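Local coordinates for protein putative hydrolase (Chloroflexus aurantiacus J-10-fl, PDB 3CMN) that probably acts as a zinc-dependent peptidase of the zincin type, though neither its substrate nor its activity is established, at residues Arg178-Leu183 with Pro281-Ile286; Ala60-Val65 with Met272-Arg277; Ser91-Pro96 with Gln302-Leu307. All coordinates share one frame; numbering follows the deposited sequence.

Contact 1 of 3, residues Arg178-Leu183 with Pro281-Ile286; sequences RLWITL and PSFNQI
Ile286 sets its CG2 methyl over one face of the indole of Trp180, a CH-pi contact centred on the five-membered ring. CG2 stands 3.9 Å from the centroid of that ring and only 2° off its normal. Trp180 carries CG anti to its backbone N (chi1 178°), which swings the indole out of helix 174-193 toward the start of helix 283-307. In Ile286 the same anti place is taken by CG2, while CG1 lies beside the backbone N and sends CD1 back to Trp180 CB at 4.1 Å; the two side chains slide past one another in opposite directions. Helix 174-193 also bears an HExxH pattern, consistent with the zinc-binding motif of zincins, though no metal is bound here, and the ring of its His184 meets Trp180 with the planes about 10° apart. Phe283, in the first turn of its helix, comes to the indole edge instead: its CE1 is 4.3 Å from Trp180 CD1, near the indole plane. The buried indole N-H is taken up by Glu287, through NE1 and OE2. On the far flank of helix 174-193, Thr182 OG1 donates to Arg178 O at 2.8 Å, doubling the backbone bond from Thr182 N.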
ATOM      1  N   ARG A 178     -12.525  -8.289  -7.921  1.00 32.72           N
ATOM      2  CA  ARG A 178     -11.772  -9.017  -6.914  1.00 31.23           C
ATOM      3  C   ARG A 178     -10.473  -9.611  -7.446  1.00 30.97           C
ATOM      4  O   ARG A 178      -9.539  -9.835  -6.684  1.00 31.82           O
ATOM      5  CB  ARG A 178     -12.657 -10.085  -6.265  1.00 29.89           C
ATOM      6  CG  ARG A 178     -13.677  -9.465  -5.342  1.00 28.54           C
ATOM      7  CD  ARG A 178     -14.605 -10.490  -4.766  1.00 31.27           C
ATOM      8  NE  ARG A 178     -15.585  -9.862  -3.890  1.00 31.59           N
ATOM      9  CZ  ARG A 178     -16.559  -9.065  -4.305  1.00 31.07           C
ATOM     10  NH1 ARG A 178     -16.696  -8.790  -5.596  1.00 31.98           N
ATOM     11  NH2 ARG A 178     -17.398  -8.544  -3.423  1.00 33.23           N
ATOM     12  N   LEU A 179     -10.413  -9.874  -8.747  1.00 31.68           N
ATOM     13  CA  LEU A 179      -9.183 -10.383  -9.333  1.00 30.82           C
ATOM     14  C   LEU A 179      -8.268  -9.174  -9.466  1.00 30.09           C
ATOM     15  O   LEU A 179      -7.060  -9.274  -9.282  1.00 30.62           O
ATOM     16  CB  LEU A 179      -9.413 -11.011 -10.714  1.00 28.95           C
ATOM     17  CG  LEU A 179      -8.114 -11.423 -11.435  1.00 29.96           C
ATOM     18  CD1 LEU A 179      -7.352 -12.439 -10.570  1.00 26.04           C
ATOM     19  CD2 LEU A 179      -8.425 -12.007 -12.812  1.00 30.06           C
ATOM     20  N   TRP A 180      -8.864  -8.031  -9.773  1.00 31.90           N
ATOM     21  CA  TRP A 180      -8.127  -6.787  -9.914  1.00 34.53           C
ATOM     22  C   TRP A 180      -7.450  -6.482  -8.575  1.00 35.16           C
ATOM     23  O   TRP A 180      -6.273  -6.127  -8.525  1.00 35.64           O
ATOM     24  CB  TRP A 180      -9.080  -5.648 -10.282  1.00 34.80           C
ATOM     25  CG  TRP A 180      -8.405  -4.308 -10.398  1.00 37.84           C
ATOM     26  CD1 TRP A 180      -7.773  -3.803 -11.496  1.00 38.32           C
ATOM     27  CD2 TRP A 180      -8.268  -3.314  -9.367  1.00 39.84           C
ATOM     28  NE1 TRP A 180      -7.256  -2.560 -11.218  1.00 39.13           N
ATOM     29  CE2 TRP A 180      -7.543  -2.235  -9.920  1.00 40.02           C
ATOM     30  CE3 TRP A 180      -8.687  -3.233  -8.031  1.00 41.49           C
ATOM     31  CZ2 TRP A 180      -7.225  -1.084  -9.185  1.00 41.78           C
ATOM     32  CZ3 TRP A 180      -8.370  -2.087  -7.299  1.00 42.32           C
ATOM     33  CH2 TRP A 180      -7.645  -1.029  -7.881  1.00 42.71           C
ATOM     34  N   ILE A 181      -8.211  -6.635  -7.498  1.00 34.43           N
ATOM     35  CA  ILE A 181      -7.735  -6.392  -6.145  1.00 34.37           C
ATOM     36  C   ILE A 181      -6.651  -7.369  -5.730  1.00 34.12           C
ATOM     37  O   ILE A 181      -5.668  -6.992  -5.100  1.00 35.59           O
ATOM     38  CB  ILE A 181      -8.910  -6.458  -5.148  1.00 35.23           C
ATOM     39  CG1 ILE A 181      -9.698  -5.151  -5.235  1.00 36.40           C
ATOM     40  CG2 ILE A 181      -8.408  -6.697  -3.732  1.00 35.97           C
ATOM     41  CD1 ILE A 181     -10.964  -5.157  -4.449  1.00 36.95           C
ATOM     42  N   THR A 182      -6.835  -8.628  -6.082  1.00 33.35           N
ATOM     43  CA  THR A 182      -5.853  -9.638  -5.747  1.00 32.95           C
ATOM     44  C   THR A 182      -4.537  -9.341  -6.462  1.00 34.76           C
ATOM     45  O   THR A 182      -3.466  -9.435  -5.871  1.00 35.26           O
ATOM     46  CB  THR A 182      -6.367 -11.034  -6.130  1.00 32.12           C
ATOM     47  OG1 THR A 182      -7.543 -11.326  -5.359  1.00 30.02           O
ATOM     48  CG2 THR A 182      -5.305 -12.089  -5.874  1.00 27.98           C
ATOM     49  N   LEU A 183      -4.628  -8.967  -7.735  1.00 36.37           N
ATOM     50  CA  LEU A 183      -3.451  -8.649  -8.533  1.00 36.65           C
ATOM     51  C   LEU A 183      -2.724  -7.448  -7.945  1.00 36.19           C
ATOM     52  O   LEU A 183      -1.502  -7.412  -7.853  1.00 33.99           O
ATOM     53  CB  LEU A 183      -3.863  -8.344  -9.969  1.00 37.96           C
ATOM     54  CG  LEU A 183      -4.295  -9.541 -10.806  1.00 39.00           C
ATOM     55  CD1 LEU A 183      -4.809  -9.061 -12.151  1.00 38.31           C
ATOM     56  CD2 LEU A 183      -3.113 -10.490 -10.974  1.00 40.54           C
ATOM     57  N   PRO A 281     -11.466  -8.466 -18.681  1.00 47.44           N
ATOM     58  CA  PRO A 281     -12.218  -7.830 -19.769  1.00 47.43           C
ATOM     59  C   PRO A 281     -12.789  -6.456 -19.408  1.00 47.02           C
ATOM     60  O   PRO A 281     -12.959  -5.602 -20.276  1.00 46.33           O
ATOM     61  CB  PRO A 281     -13.302  -8.867 -20.107  1.00 47.28           C
ATOM     62  CG  PRO A 281     -13.379  -9.739 -18.870  1.00 48.80           C
ATOM     63  CD  PRO A 281     -11.950  -9.835 -18.439  1.00 47.34           C
ATOM     64  N   SER A 282     -13.074  -6.238 -18.128  1.00 47.56           N
ATOM     65  CA  SER A 282     -13.613  -4.959 -17.675  1.00 47.29           C
ATOM     66  C   SER A 282     -12.508  -4.038 -17.170  1.00 47.34           C
ATOM     67  O   SER A 282     -12.785  -2.984 -16.594  1.00 47.41           O
ATOM     68  CB  SER A 282     -14.653  -5.174 -16.568  1.00 48.19           C
ATOM     69  OG  SER A 282     -14.125  -5.931 -15.491  1.00 49.24           O
ATOM     70  N   PHE A 283     -11.258  -4.428 -17.412  1.00 47.58           N
ATOM     71  CA  PHE A 283     -10.099  -3.658 -16.973  1.00 48.89           C
ATOM     72  C   PHE A 283     -10.223  -2.150 -17.183  1.00 49.75           C
ATOM     73  O   PHE A 283     -10.066  -1.372 -16.241  1.00 49.53           O
ATOM     74  CB  PHE A 283      -8.831  -4.146 -17.675  1.00 50.01           C
ATOM     75  CG  PHE A 283      -7.560  -3.647 -17.039  1.00 51.57           C
ATOM     76  CD1 PHE A 283      -7.019  -4.302 -15.931  1.00 52.32           C
ATOM     77  CD2 PHE A 283      -6.915  -2.509 -17.526  1.00 51.98           C
ATOM     78  CE1 PHE A 283      -5.852  -3.836 -15.316  1.00 52.48           C
ATOM     79  CE2 PHE A 283      -5.747  -2.030 -16.921  1.00 52.34           C
ATOM     80  CZ  PHE A 283      -5.216  -2.696 -15.816  1.00 52.48           C
ATOM     81  N   ASN A 284     -10.484  -1.733 -18.417  1.00 51.04           N
ATOM     82  CA  ASN A 284     -10.612  -0.310 -18.696  1.00 52.33           C
ATOM     83  C   ASN A 284     -11.715   0.272 -17.827  1.00 51.75           C
ATOM     84  O   ASN A 284     -11.541   1.343 -17.238  1.00 51.62           O
ATOM     85  CB  ASN A 284     -10.910  -0.076 -20.179  1.00 54.68           C
ATOM     86  CG  ASN A 284      -9.747  -0.478 -21.077  1.00 57.46           C
ATOM     87  OD1 ASN A 284      -8.630   0.019 -20.929  1.00 59.03           O
ATOM     88  ND2 ASN A 284     -10.005  -1.386 -22.012  1.00 60.03           N
ATOM     89  N   GLN A 285     -12.834  -0.446 -17.732  1.00 50.73           N
ATOM     90  CA  GLN A 285     -13.971  -0.016 -16.924  1.00 50.21           C
ATOM     91  C   GLN A 285     -13.560   0.281 -15.479  1.00 49.28           C
ATOM     92  O   GLN A 285     -13.867   1.351 -14.936  1.00 49.14           O
ATOM     93  CB  GLN A 285     -15.053  -1.105 -16.909  1.00 50.80           C
ATOM     94  CG  GLN A 285     -15.984  -1.136 -18.127  1.00 53.28           C
ATOM     95  CD  GLN A 285     -15.285  -1.536 -19.416  1.00 53.80           C
ATOM     96  OE1 GLN A 285     -14.632  -2.576 -19.482  1.00 52.92           O
ATOM     97  NE2 GLN A 285     -15.429  -0.713 -20.452  1.00 54.08           N
ATOM     98  N   ILE A 286     -12.869  -0.679 -14.867  1.00 48.09           N
ATOM     99  CA  ILE A 286     -12.425  -0.559 -13.479  1.00 46.97           C
ATOM    100  C   ILE A 286     -11.502   0.631 -13.274  1.00 47.67           C
ATOM    101  O   ILE A 286     -11.776   1.498 -12.442  1.00 45.80           O
ATOM    102  CB  ILE A 286     -11.703  -1.851 -13.007  1.00 44.70           C
ATOM    103  CG1 ILE A 286     -12.642  -3.050 -13.141  1.00 42.57           C
ATOM    104  CG2 ILE A 286     -11.263  -1.710 -11.558  1.00 42.53           C
ATOM    105  CD1 ILE A 286     -11.970  -4.372 -12.880  1.00 41.30           C
TER

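Contact 2 of 3, residues Ala60-Val65 with Met272-Arg277; sequences ADYLGV and MNAVGR
Tyr62 reaches from the end of helix 41-63 to two neighbouring residues of helix 248-279, Ala274 with the phenol end of its ring and Val275 with the root. Ala274 CB sits 3.7 Å from Tyr62 CZ and equally near the hydroxyl oxygen, approaching the ring obliquely. At the other end, Val275 CG2 is 4.1 Å from Tyr62 CB and only slightly farther from CG. His270 and Val271, earlier on helix 248-279, also touch Tyr62. With CG anti to the backbone N (chi1 -180°), Tyr62 stretches its ring toward 272-277; the nearest CA atoms of the two segments, those of Tyr62 and Val275, are 7.8 Å apart. Right after Leu63 the helix is closed by a Schellman motif: Gly64, with positive phi (66°), is the C' residue, and the closing bonds from Val65 N to Ala60 O and from Gly64 N to Asp61 O are both weak. On the partner side the backbone widens into a pi-type turn over 272-276, the stretch that presents Ala274 and Val275. Farther out, Leu63 packs against Phe190 of helix 174-193. Met272 sets out away from helix 41-63, and its side chain touches Trp180 and Leu183.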
ATOM      1  N   ALA A  60       5.437 -13.187 -10.536  1.00 39.04           N
ATOM      2  CA  ALA A  60       6.792 -13.694 -10.386  1.00 41.28           C
ATOM      3  C   ALA A  60       7.502 -13.720 -11.741  1.00 42.32           C
ATOM      4  O   ALA A  60       8.663 -13.329 -11.846  1.00 41.68           O
ATOM      5  CB  ALA A  60       6.761 -15.103  -9.790  1.00 40.91           C
ATOM      6  N   ASP A  61       6.785 -14.172 -12.770  1.00 43.82           N
ATOM      7  CA  ASP A  61       7.325 -14.273 -14.123  1.00 44.46           C
ATOM      8  C   ASP A  61       7.568 -12.919 -14.749  1.00 44.02           C
ATOM      9  O   ASP A  61       8.610 -12.691 -15.352  1.00 44.79           O
ATOM     10  CB  ASP A  61       6.375 -15.070 -15.023  1.00 47.36           C
ATOM     11  CG  ASP A  61       6.873 -15.163 -16.462  1.00 49.25           C
ATOM     12  OD1 ASP A  61       7.885 -15.854 -16.706  1.00 49.91           O
ATOM     13  OD2 ASP A  61       6.259 -14.537 -17.353  1.00 51.41           O
ATOM     14  N   TYR A  62       6.605 -12.018 -14.616  1.00 43.07           N
ATOM     15  CA  TYR A  62       6.758 -10.697 -15.199  1.00 43.35           C
ATOM     16  C   TYR A  62       7.891  -9.900 -14.547  1.00 43.07           C
ATOM     17  O   TYR A  62       8.541  -9.084 -15.203  1.00 42.95           O
ATOM     18  CB  TYR A  62       5.450  -9.914 -15.081  1.00 43.46           C
ATOM     19  CG  TYR A  62       5.531  -8.523 -15.673  1.00 44.97           C
ATOM     20  CD1 TYR A  62       5.746  -8.331 -17.034  1.00 46.71           C
ATOM     21  CD2 TYR A  62       5.399  -7.397 -14.870  1.00 46.61           C
ATOM     22  CE1 TYR A  62       5.825  -7.054 -17.579  1.00 46.76           C
ATOM     23  CE2 TYR A  62       5.476  -6.117 -15.408  1.00 47.65           C
ATOM     24  CZ  TYR A  62       5.688  -5.951 -16.763  1.00 46.88           C
ATOM     25  OH  TYR A  62       5.756  -4.677 -17.294  1.00 48.58           O
ATOM     26  N   LEU A  63       8.129 -10.142 -13.261  1.00 41.72           N
ATOM     27  CA  LEU A  63       9.170  -9.429 -12.530  1.00 40.29           C
ATOM     28  C   LEU A  63      10.470 -10.219 -12.404  1.00 39.77           C
ATOM     29  O   LEU A  63      11.487  -9.684 -11.972  1.00 40.76           O
ATOM     30  CB  LEU A  63       8.667  -9.046 -11.136  1.00 38.74           C
ATOM     31  CG  LEU A  63       7.452  -8.128 -11.066  1.00 37.93           C
ATOM     32  CD1 LEU A  63       7.068  -7.915  -9.610  1.00 36.06           C
ATOM     33  CD2 LEU A  63       7.761  -6.806 -11.755  1.00 36.77           C
ATOM     34  N   GLY A  64      10.438 -11.491 -12.769  1.00 39.05           N
ATOM     35  CA  GLY A  64      11.643 -12.297 -12.695  1.00 39.97           C
ATOM     36  C   GLY A  64      12.195 -12.552 -11.300  1.00 40.52           C
ATOM     37  O   GLY A  64      13.388 -12.814 -11.139  1.00 40.41           O
ATOM     38  N   VAL A  65      11.338 -12.460 -10.286  1.00 40.25           N
ATOM     39  CA  VAL A  65      11.746 -12.728  -8.908  1.00 39.28           C
ATOM     40  C   VAL A  65      10.615 -13.468  -8.247  1.00 39.71           C
ATOM     41  O   VAL A  65       9.473 -13.423  -8.706  1.00 39.78           O
ATOM     42  CB  VAL A  65      12.015 -11.448  -8.091  1.00 39.15           C
ATOM     43  CG1 VAL A  65      13.338 -10.846  -8.503  1.00 40.27           C
ATOM     44  CG2 VAL A  65      10.882 -10.454  -8.291  1.00 38.02           C
ATOM     45  N   MET A 272       0.120  -3.798 -13.235  1.00 47.17           N
ATOM     46  CA  MET A 272      -1.319  -4.007 -13.353  1.00 49.86           C
ATOM     47  C   MET A 272      -1.733  -3.975 -14.826  1.00 51.26           C
ATOM     48  O   MET A 272      -2.438  -4.866 -15.304  1.00 51.15           O
ATOM     49  CB  MET A 272      -2.079  -2.926 -12.571  1.00 50.88           C
ATOM     50  CG  MET A 272      -2.161  -3.190 -11.070  1.00 52.21           C
ATOM     51  SD  MET A 272      -2.745  -4.866 -10.728  1.00 53.48           S
ATOM     52  CE  MET A 272      -4.425  -4.794 -11.473  1.00 52.22           C
ATOM     53  N   ASN A 273      -1.284  -2.945 -15.536  1.00 51.95           N
ATOM     54  CA  ASN A 273      -1.583  -2.783 -16.951  1.00 53.19           C
ATOM     55  C   ASN A 273      -1.084  -3.946 -17.804  1.00 53.15           C
ATOM     56  O   ASN A 273      -1.751  -4.357 -18.753  1.00 54.15           O
ATOM     57  CB  ASN A 273      -0.948  -1.499 -17.467  1.00 54.32           C
ATOM     58  CG  ASN A 273      -1.723  -0.272 -17.078  1.00 56.62           C
ATOM     59  OD1 ASN A 273      -2.785   0.004 -17.627  1.00 59.27           O
ATOM     60  ND2 ASN A 273      -1.196   0.480 -16.123  1.00 59.76           N
ATOM     61  N   ALA A 274       0.088  -4.470 -17.464  1.00 52.41           N
ATOM     62  CA  ALA A 274       0.689  -5.561 -18.220  1.00 50.86           C
ATOM     63  C   ALA A 274       0.192  -6.965 -17.874  1.00 50.08           C
ATOM     64  O   ALA A 274       0.202  -7.850 -18.728  1.00 50.16           O
ATOM     65  CB  ALA A 274       2.206  -5.503 -18.075  1.00 50.95           C
ATOM     66  N   VAL A 275      -0.233  -7.190 -16.637  1.00 49.16           N
ATOM     67  CA  VAL A 275      -0.707  -8.520 -16.252  1.00 48.61           C
ATOM     68  C   VAL A 275      -2.228  -8.557 -16.112  1.00 49.30           C
ATOM     69  O   VAL A 275      -2.867  -9.548 -16.461  1.00 47.42           O
ATOM     70  CB  VAL A 275      -0.075  -8.981 -14.904  1.00 48.30           C
ATOM     71  CG1 VAL A 275      -0.534 -10.397 -14.555  1.00 46.78           C
ATOM     72  CG2 VAL A 275       1.437  -8.931 -14.996  1.00 46.38           C
ATOM     73  N   GLY A 276      -2.799  -7.467 -15.605  1.00 50.43           N
ATOM     74  CA  GLY A 276      -4.236  -7.409 -15.405  1.00 51.90           C
ATOM     75  C   GLY A 276      -5.049  -7.240 -16.673  1.00 53.04           C
ATOM     76  O   GLY A 276      -6.160  -7.773 -16.776  1.00 53.28           O
ATOM     77  N   ARG A 277      -4.510  -6.498 -17.637  1.00 53.02           N
ATOM     78  CA  ARG A 277      -5.212  -6.275 -18.890  1.00 53.40           C
ATOM     79  C   ARG A 277      -5.535  -7.558 -19.637  1.00 53.06           C
ATOM     80  O   ARG A 277      -6.656  -7.746 -20.102  1.00 53.18           O
ATOM     81  CB  ARG A 277      -4.398  -5.348 -19.781  1.00 53.87           C
ATOM     82  CG  ARG A 277      -4.955  -3.951 -19.802  1.00 54.84           C
ATOM     83  CD  ARG A 277      -4.032  -2.988 -20.494  1.00 55.65           C
ATOM     84  NE  ARG A 277      -4.737  -1.739 -20.723  1.00 58.05           N
ATOM     85  CZ  ARG A 277      -4.143  -0.596 -21.035  1.00 60.50           C
ATOM     86  NH1 ARG A 277      -2.816  -0.539 -21.156  1.00 60.82           N
ATOM     87  NH2 ARG A 277      -4.877   0.494 -21.235  1.00 60.71           N
TER

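Contact 3 of 3, residues Ser91-Pro96 with Gln302-Leu307; sequences SQLFRP and QMVFRL
Apolar side-chain contacts join the two segments, and Phe94 and Leu307 make the closest one. Leu307 CG lies 3.7 Å from Phe94 CZ, at the edge of the ring and near its plane, and its CD2 follows at 3.9 Å. Leu307 has CG anti to the backbone N (chi1 179°), a torsion that carries its branch out to the phenyl rim. Beside this pair, Leu93 CD1 meets Val304 CG1 at 4.2 Å, one helical turn before Leu307. Were Phe94 cut back to an alanine, the Leu307 branch would probably lose the ring edge it rests against, and a gap would be likely to open toward Trp20, whose ring also meets this phenyl. Among the polar bonds, Arg306 grips Gln302 side-on, NE and NH2 both 2.9 Å from the single acceptor OE1, which lies in the guanidinium plane; the NH2 bond comes from above the carbonyl plane of the amide. NH1 of Arg306 has its own salt bridge to Asp311. A type I turn from Gln92 to Arg95 links helices 79-92 and 95-102 and faces the last turns of helix 283-307, with Leu146 of helix 145-148 touching both Leu93 and Val304, and helix 120-135 bringing Ile127 to Phe94 and Leu130 to Leu307.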
ATOM      1  N   SER A  91      -0.697   1.362  16.801  1.00 33.40           N
ATOM      2  CA  SER A  91      -0.207   2.068  17.975  1.00 34.32           C
ATOM      3  C   SER A  91       1.311   2.188  17.933  1.00 35.99           C
ATOM      4  O   SER A  91       1.867   3.243  18.227  1.00 35.83           O
ATOM      5  CB  SER A  91      -0.635   1.347  19.248  1.00 30.77           C
ATOM      6  OG  SER A  91      -0.161   0.016  19.260  1.00 31.44           O
ATOM      7  N   GLN A  92       1.982   1.111  17.544  1.00 37.99           N
ATOM      8  CA  GLN A  92       3.442   1.114  17.471  1.00 41.27           C
ATOM      9  C   GLN A  92       4.031   2.181  16.557  1.00 40.36           C
ATOM     10  O   GLN A  92       5.199   2.551  16.693  1.00 41.96           O
ATOM     11  CB  GLN A  92       3.952  -0.267  17.081  1.00 42.94           C
ATOM     12  CG  GLN A  92       4.346  -1.050  18.307  1.00 48.65           C
ATOM     13  CD  GLN A  92       4.321  -2.532  18.094  1.00 50.85           C
ATOM     14  OE1 GLN A  92       4.904  -3.045  17.140  1.00 53.66           O
ATOM     15  NE2 GLN A  92       3.648  -3.240  18.989  1.00 50.85           N
ATOM     16  N   LEU A  93       3.226   2.677  15.628  1.00 39.31           N
ATOM     17  CA  LEU A  93       3.682   3.735  14.743  1.00 39.19           C
ATOM     18  C   LEU A  93       3.844   4.992  15.583  1.00 39.06           C
ATOM     19  O   LEU A  93       4.426   5.972  15.140  1.00 39.99           O
ATOM     20  CB  LEU A  93       2.656   4.002  13.640  1.00 37.10           C
ATOM     21  CG  LEU A  93       2.324   2.864  12.677  1.00 37.16           C
ATOM     22  CD1 LEU A  93       1.260   3.347  11.704  1.00 34.38           C
ATOM     23  CD2 LEU A  93       3.583   2.429  11.922  1.00 36.27           C
ATOM     24  N   PHE A  94       3.309   4.958  16.799  1.00 41.89           N
ATOM     25  CA  PHE A  94       3.382   6.098  17.712  1.00 44.37           C
ATOM     26  C   PHE A  94       4.462   5.959  18.785  1.00 46.11           C
ATOM     27  O   PHE A  94       4.609   6.841  19.625  1.00 45.55           O
ATOM     28  CB  PHE A  94       2.031   6.325  18.405  1.00 42.17           C
ATOM     29  CG  PHE A  94       0.925   6.732  17.474  1.00 41.62           C
ATOM     30  CD1 PHE A  94       0.150   5.772  16.824  1.00 40.64           C
ATOM     31  CD2 PHE A  94       0.640   8.076  17.265  1.00 39.75           C
ATOM     32  CE1 PHE A  94      -0.894   6.148  15.986  1.00 39.26           C
ATOM     33  CE2 PHE A  94      -0.396   8.464  16.432  1.00 37.86           C
ATOM     34  CZ  PHE A  94      -1.167   7.497  15.791  1.00 39.74           C
ATOM     35  N   ARG A  95       5.205   4.858  18.769  1.00 49.01           N
ATOM     36  CA  ARG A  95       6.263   4.663  19.756  1.00 52.54           C
ATOM     37  C   ARG A  95       7.300   5.793  19.768  1.00 53.54           C
ATOM     38  O   ARG A  95       7.731   6.232  20.832  1.00 53.50           O
ATOM     39  CB  ARG A  95       6.956   3.313  19.546  1.00 54.69           C
ATOM     40  CG  ARG A  95       6.064   2.126  19.917  1.00 58.47           C
ATOM     41  CD  ARG A  95       6.863   0.877  20.272  1.00 61.19           C
ATOM     42  NE  ARG A  95       5.988  -0.178  20.781  1.00 64.41           N
ATOM     43  CZ  ARG A  95       6.404  -1.222  21.498  1.00 65.66           C
ATOM     44  NH1 ARG A  95       7.692  -1.362  21.802  1.00 66.28           N
ATOM     45  NH2 ARG A  95       5.533  -2.134  21.913  1.00 65.00           N
ATOM     46  N   PRO A  96       7.711   6.283  18.585  1.00 54.14           N
ATOM     47  CA  PRO A  96       8.700   7.368  18.559  1.00 54.05           C
ATOM     48  C   PRO A  96       8.200   8.631  19.261  1.00 54.55           C
ATOM     49  O   PRO A  96       8.995   9.444  19.736  1.00 55.94           O
ATOM     50  CB  PRO A  96       8.923   7.595  17.061  1.00 53.46           C
ATOM     51  CG  PRO A  96       8.698   6.233  16.483  1.00 53.65           C
ATOM     52  CD  PRO A  96       7.468   5.765  17.226  1.00 53.67           C
ATOM     53  N   GLN A 302      -1.466   9.213   3.292  1.00 34.23           N
ATOM     54  CA  GLN A 302      -0.704  10.374   3.698  1.00 36.73           C
ATOM     55  C   GLN A 302      -1.108  10.793   5.118  1.00 37.88           C
ATOM     56  O   GLN A 302      -0.254  11.108   5.958  1.00 37.88           O
ATOM     57  CB  GLN A 302      -0.983  11.505   2.730  1.00 38.35           C
ATOM     58  CG  GLN A 302      -0.222  12.753   3.038  1.00 41.62           C
ATOM     59  CD  GLN A 302      -0.543  13.835   2.052  1.00 42.45           C
ATOM     60  OE1 GLN A 302      -0.943  14.929   2.433  1.00 44.41           O
ATOM     61  NE2 GLN A 302      -0.382  13.535   0.770  1.00 42.94           N
ATOM     62  N   MET A 303      -2.422  10.796   5.360  1.00 37.61           N
ATOM     63  CA  MET A 303      -3.004  11.141   6.655  1.00 37.32           C
ATOM     64  C   MET A 303      -2.345  10.326   7.762  1.00 37.70           C
ATOM     65  O   MET A 303      -2.033  10.861   8.830  1.00 39.12           O
ATOM     66  CB  MET A 303      -4.521  10.865   6.634  1.00 37.31           C
ATOM     67  CG  MET A 303      -5.296  11.128   7.947  1.00 35.12           C
ATOM     68  SD  MET A 303      -5.097   9.952   9.329  1.00 33.22           S
ATOM     69  CE  MET A 303      -6.094   8.584   8.791  1.00 35.36           C
ATOM     70  N   VAL A 304      -2.136   9.037   7.509  1.00 37.26           N
ATOM     71  CA  VAL A 304      -1.512   8.166   8.500  1.00 38.63           C
ATOM     72  C   VAL A 304      -0.069   8.592   8.787  1.00 38.76           C
ATOM     73  O   VAL A 304       0.399   8.466   9.913  1.00 38.38           O
ATOM     74  CB  VAL A 304      -1.525   6.681   8.051  1.00 38.87           C
ATOM     75  CG1 VAL A 304      -1.076   5.793   9.191  1.00 37.69           C
ATOM     76  CG2 VAL A 304      -2.913   6.280   7.604  1.00 39.09           C
ATOM     77  N   PHE A 305       0.639   9.088   7.775  1.00 39.69           N
ATOM     78  CA  PHE A 305       2.013   9.539   7.989  1.00 40.67           C
ATOM     79  C   PHE A 305       2.032  10.758   8.911  1.00 40.83           C
ATOM     80  O   PHE A 305       2.768  10.792   9.895  1.00 41.23           O
ATOM     81  CB  PHE A 305       2.706   9.898   6.664  1.00 39.84           C
ATOM     82  CG  PHE A 305       3.225   8.706   5.898  1.00 41.22           C
ATOM     83  CD1 PHE A 305       2.421   8.043   4.976  1.00 42.54           C
ATOM     84  CD2 PHE A 305       4.526   8.242   6.103  1.00 42.16           C
ATOM     85  CE1 PHE A 305       2.904   6.934   4.267  1.00 43.56           C
ATOM     86  CE2 PHE A 305       5.016   7.136   5.400  1.00 41.91           C
ATOM     87  CZ  PHE A 305       4.203   6.484   4.483  1.00 42.82           C
ATOM     88  N   ARG A 306       1.213  11.753   8.589  1.00 41.86           N
ATOM     89  CA  ARG A 306       1.140  12.988   9.367  1.00 42.47           C
ATOM     90  C   ARG A 306       0.663  12.770  10.793  1.00 43.22           C
ATOM     91  O   ARG A 306       1.105  13.450  11.713  1.00 43.99           O
ATOM     92  CB  ARG A 306       0.209  13.968   8.681  1.00 43.13           C
ATOM     93  CG  ARG A 306       0.635  14.323   7.279  1.00 45.36           C
ATOM     94  CD  ARG A 306      -0.558  14.839   6.536  1.00 47.29           C
ATOM     95  NE  ARG A 306      -0.226  15.347   5.215  1.00 51.08           N
ATOM     96  CZ  ARG A 306       0.591  16.371   4.991  1.00 52.27           C
ATOM     97  NH1 ARG A 306       1.179  17.000   6.001  1.00 51.97           N
ATOM     98  NH2 ARG A 306       0.796  16.793   3.751  1.00 53.65           N
ATOM     99  N   LEU A 307      -0.259  11.829  10.961  1.00 43.09           N
ATOM    100  CA  LEU A 307      -0.799  11.493  12.269  1.00 41.14           C
ATOM    101  C   LEU A 307       0.332  11.012  13.180  1.00 41.80           C
ATOM    102  O   LEU A 307       0.424  11.408  14.347  1.00 39.93           O
ATOM    103  CB  LEU A 307      -1.848  10.392  12.109  1.00 40.61           C
ATOM    104  CG  LEU A 307      -2.541   9.861  13.365  1.00 41.91           C
ATOM    105  CD1 LEU A 307      -3.249  10.998  14.102  1.00 39.64           C
ATOM    106  CD2 LEU A 307      -3.524   8.777  12.966  1.00 40.43           C
TER

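Contacts 1 and 2 adjoin, their centres about 14 Å apart. Helix 248-279 leads into helix 283-307, and the two pack where they meet: Phe283 CD2 is 3.3 Å from Arg277 CG. Helix 174-193 joins in through Trp180 CD1, 3.5 Å from Met272 CE. Met272, on the side of helix 248-279 turned from 60-65, meets the indole of contact 1. Contact 3 uses the far end of helix 283-307, on the opposite side of the chain's centre; its centre is about 31 Å from that of contact 1 and about 32 Å from that of contact 2. The HExxH residues His184, Glu185 and His188, which carry no metal here, follow directly after 178-183, placing contact 1 beside the presumed zinc site.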